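Long-range contact in WbbZ protein (Klebsiella pneumoniae subsp. pneumoniae NTUH-K2044, PDB 6X1L), which probably transfers pyruvyl groups to polysaccharide, although its function has not been characterised: residues R23-A28 with T52-R57. Residues are numbered along the deposited sequence; the frame is centred on the assembly and turned at random.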
ATOM      1  N   ARG A  23      13.501  21.052  21.006  1.00 70.87           N
ATOM      2  CA  ARG A  23      12.888  20.765  19.719  1.00 73.15           C
ATOM      3  C   ARG A  23      12.980  19.273  19.424  1.00 69.54           C
ATOM      4  O   ARG A  23      13.920  18.590  19.841  1.00 71.75           O
ATOM      5  CB  ARG A  23      13.541  21.578  18.599  1.00 81.08           C
ATOM      6  CG  ARG A  23      14.758  20.937  17.988  1.00 86.16           C
ATOM      7  CD  ARG A  23      15.254  21.715  16.787  1.00 86.12           C
ATOM      8  NE  ARG A  23      16.507  21.162  16.285  1.00 83.67           N
ATOM      9  CZ  ARG A  23      17.168  21.640  15.239  1.00 83.40           C
ATOM     10  NH1 ARG A  23      16.695  22.684  14.574  1.00 85.97           N
ATOM     11  NH2 ARG A  23      18.303  21.070  14.858  1.00 86.09           N
ATOM     12  N   PHE A  24      11.975  18.767  18.716  1.00 67.01           N
ATOM     13  CA  PHE A  24      11.847  17.337  18.474  1.00 64.75           C
ATOM     14  C   PHE A  24      12.547  16.957  17.175  1.00 65.80           C
ATOM     15  O   PHE A  24      12.304  17.568  16.129  1.00 61.23           O
ATOM     16  CB  PHE A  24      10.375  16.926  18.408  1.00 64.24           C
ATOM     17  CG  PHE A  24       9.652  17.000  19.724  1.00 66.27           C
ATOM     18  CD1 PHE A  24      10.323  17.334  20.892  1.00 66.40           C
ATOM     19  CD2 PHE A  24       8.296  16.721  19.792  1.00 62.97           C
ATOM     20  CE1 PHE A  24       9.652  17.396  22.094  1.00 63.35           C
ATOM     21  CE2 PHE A  24       7.620  16.779  20.995  1.00 60.18           C
ATOM     22  CZ  PHE A  24       8.298  17.118  22.146  1.00 61.79           C
ATOM     23  N   VAL A  25      13.414  15.954  17.250  1.00 65.14           N
ATOM     24  CA  VAL A  25      13.995  15.304  16.080  1.00 62.72           C
ATOM     25  C   VAL A  25      13.405  13.902  16.038  1.00 64.90           C
ATOM     26  O   VAL A  25      13.668  13.087  16.932  1.00 58.96           O
ATOM     27  CB  VAL A  25      15.526  15.261  16.143  1.00 65.04           C
ATOM     28  CG1 VAL A  25      16.086  14.608  14.888  1.00 59.35           C
ATOM     29  CG2 VAL A  25      16.095  16.661  16.335  1.00 62.89           C
ATOM     30  N   TYR A  26      12.601  13.615  15.017  1.00 58.20           N
ATOM     31  CA  TYR A  26      11.771  12.417  14.999  1.00 57.92           C
ATOM     32  C   TYR A  26      12.311  11.396  14.008  1.00 57.45           C
ATOM     33  O   TYR A  26      12.583  11.728  12.849  1.00 60.20           O
ATOM     34  CB  TYR A  26      10.319  12.766  14.660  1.00 52.62           C
ATOM     35  CG  TYR A  26       9.425  11.558  14.474  1.00 54.92           C
ATOM     36  CD1 TYR A  26       9.079  10.754  15.549  1.00 58.99           C
ATOM     37  CD2 TYR A  26       8.919  11.227  13.218  1.00 61.44           C
ATOM     38  CE1 TYR A  26       8.263   9.651  15.387  1.00 61.52           C
ATOM     39  CE2 TYR A  26       8.099  10.125  13.044  1.00 61.15           C
ATOM     40  CZ  TYR A  26       7.774   9.342  14.133  1.00 64.12           C
ATOM     41  OH  TYR A  26       6.961   8.246  13.973  1.00 64.91           O
ATOM     42  N   LYS A  27      12.457  10.155  14.470  1.00 56.42           N
ATOM     43  CA  LYS A  27      12.804   9.018  13.624  1.00 57.72           C
ATOM     44  C   LYS A  27      11.678   7.999  13.721  1.00 57.85           C
ATOM     45  O   LYS A  27      11.470   7.399  14.783  1.00 52.45           O
ATOM     46  CB  LYS A  27      14.132   8.389  14.037  1.00 58.47           C
ATOM     47  CG  LYS A  27      14.537   7.222  13.140  1.00 61.32           C
ATOM     48  CD  LYS A  27      14.747   7.693  11.705  1.00 67.37           C
ATOM     49  CE  LYS A  27      14.885   6.525  10.727  1.00 69.72           C
ATOM     50  NZ  LYS A  27      13.594   5.809  10.507  1.00 65.16           N
ATOM     51  N   ALA A  28      10.955   7.808  12.621  1.00 56.39           N
ATOM     52  CA  ALA A  28       9.912   6.794  12.578  1.00 56.46           C
ATOM     53  C   ALA A  28      10.526   5.402  12.653  1.00 52.79           C
ATOM     54  O   ALA A  28      11.579   5.138  12.070  1.00 59.29           O
ATOM     55  CB  ALA A  28       9.083   6.932  11.298  1.00 54.58           C
ATOM     56  N   THR A  52       5.412  20.596  16.585  1.00 67.92           N
ATOM     57  CA  THR A  52       6.274  20.616  15.415  1.00 68.13           C
ATOM     58  C   THR A  52       7.508  19.756  15.656  1.00 66.01           C
ATOM     59  O   THR A  52       7.946  19.558  16.792  1.00 64.07           O
ATOM     60  CB  THR A  52       6.691  22.046  15.069  1.00 73.24           C
ATOM     61  OG1 THR A  52       7.419  22.612  16.164  1.00 81.42           O
ATOM     62  CG2 THR A  52       5.463  22.902  14.786  1.00 74.28           C
ATOM     63  N   TYR A  53       8.064  19.237  14.565  1.00 65.69           N
ATOM     64  CA  TYR A  53       9.226  18.368  14.637  1.00 60.46           C
ATOM     65  C   TYR A  53      10.056  18.557  13.377  1.00 66.91           C
ATOM     66  O   TYR A  53       9.590  19.115  12.381  1.00 64.13           O
ATOM     67  CB  TYR A  53       8.820  16.896  14.796  1.00 59.74           C
ATOM     68  CG  TYR A  53       8.063  16.338  13.602  1.00 68.30           C
ATOM     69  CD1 TYR A  53       6.690  16.521  13.478  1.00 66.83           C
ATOM     70  CD2 TYR A  53       8.722  15.631  12.602  1.00 72.89           C
ATOM     71  CE1 TYR A  53       5.995  16.017  12.389  1.00 65.54           C
ATOM     72  CE2 TYR A  53       8.032  15.121  11.506  1.00 70.62           C
ATOM     73  CZ  TYR A  53       6.670  15.318  11.411  1.00 66.07           C
ATOM     74  OH  TYR A  53       5.976  14.818  10.336  1.00 73.70           O
ATOM     75  N   ILE A  54      11.300  18.096  13.441  1.00 67.51           N
ATOM     76  CA  ILE A  54      12.138  18.003  12.251  1.00 71.21           C
ATOM     77  C   ILE A  54      12.480  16.531  12.067  1.00 70.25           C
ATOM     78  O   ILE A  54      12.768  15.834  13.053  1.00 60.44           O
ATOM     79  CB  ILE A  54      13.398  18.879  12.358  1.00 81.13           C
ATOM     80  CG1 ILE A  54      14.261  18.461  13.549  1.00 83.17           C
ATOM     81  CG2 ILE A  54      13.021  20.350  12.461  1.00 80.61           C
ATOM     82  CD1 ILE A  54      15.664  19.020  13.505  1.00 88.28           C
ATOM     83  N   PRO A  55      12.425  16.006  10.845  1.00 66.89           N
ATOM     84  CA  PRO A  55      12.745  14.589  10.645  1.00 63.07           C
ATOM     85  C   PRO A  55      14.234  14.341  10.813  1.00 63.78           C
ATOM     86  O   PRO A  55      15.068  15.162  10.423  1.00 63.17           O
ATOM     87  CB  PRO A  55      12.284  14.319   9.206  1.00 60.19           C
ATOM     88  CG  PRO A  55      12.361  15.654   8.535  1.00 68.45           C
ATOM     89  CD  PRO A  55      12.020  16.671   9.594  1.00 64.95           C
ATOM     90  N   TYR A  56      14.562  13.200  11.413  1.00 64.94           N
ATOM     91  CA  TYR A  56      15.960  12.830  11.583  1.00 61.66           C
ATOM     92  C   TYR A  56      16.634  12.689  10.227  1.00 70.33           C
ATOM     93  O   TYR A  56      16.143  11.977   9.345  1.00 77.53           O
ATOM     94  CB  TYR A  56      16.074  11.523  12.368  1.00 64.85           C
ATOM     95  CG  TYR A  56      17.491  11.001  12.462  1.00 68.81           C
ATOM     96  CD1 TYR A  56      18.342  11.426  13.475  1.00 70.33           C
ATOM     97  CD2 TYR A  56      17.980  10.086  11.536  1.00 66.19           C
ATOM     98  CE1 TYR A  56      19.641  10.955  13.561  1.00 73.77           C
ATOM     99  CE2 TYR A  56      19.275   9.613  11.612  1.00 67.62           C
ATOM    100  CZ  TYR A  56      20.102  10.050  12.626  1.00 74.43           C
ATOM    101  OH  TYR A  56      21.391   9.576  12.706  1.00 79.66           O
ATOM    102  N   ARG A  57      17.762  13.373  10.061  1.00 74.02           N
ATOM    103  CA  ARG A  57      18.576  13.277   8.856  1.00 82.33           C
ATOM    104  C   ARG A  57      19.966  12.802   9.251  1.00 85.03           C
ATOM    105  O   ARG A  57      20.647  13.457  10.046  1.00 88.94           O
ATOM    106  CB  ARG A  57      18.645  14.617   8.122  1.00 92.28           C
ATOM    107  CG  ARG A  57      17.337  15.023   7.467  1.00 97.99           C
ATOM    108  CD  ARG A  57      16.842  13.940   6.520  1.00106.31           C
ATOM    109  NE  ARG A  57      15.559  14.282   5.916  1.00110.38           N
TER
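A parallel beta-alpha-beta unit brings strand 23-27 and strand 53-55 side by side, with Phe24, Val25 and Tyr26 alongside Tyr53, Ile54 and Pro55. Helix 33-48 makes the crossover between them. Three backbone bonds join the two segments. Ile54 N donates to Phe24 O at 2.9 Å, and Ile54 O accepts Tyr26 N at 3.0 Å. Tyr56 N, just past the strand, reaches Tyr26 O at 2.9 Å.

On one face of the sheet the ring edge of Tyr26 points at the ring face of Tyr53. This is a T-shaped pair with centroids 5.8 Å apart and planes at 74°. Phe46 of the crossover helix meets both rings.

The other face carries Val25 and Ile54. Tyr56 packs beside Val25. Val25 CG2 lies 3.7 Å from Ile54 CD1. Val25 CG1, anti to the backbone N (chi1 -179°), packs 4.0 Å from Tyr56 CB and near the edge of that ring. Ile54 CD1 also sits over the centre of one face of the Arg23 guanidinium, 3.5 Å from Arg23 CZ. Arg23 CG stands between the backbone N and the carbonyl carbon (chi1 87°), and from there the extended chain lays this flat group across the methyl. A salt bridge to Asp67 anchors it. Lys27 CD touches Tyr56 CD2 at 4.0 Å, while the Lys27 amine bonds Ala28 O and forms salt bridges with Asp198 and Asp201.

Strand 53-55 is the outermost strand here, and strand 67-71 flanks strand 23-27 on its other side. The 2-1-3 strand order is that of a Rossmann-like parallel sheet, consistent with the family's GT-B clan.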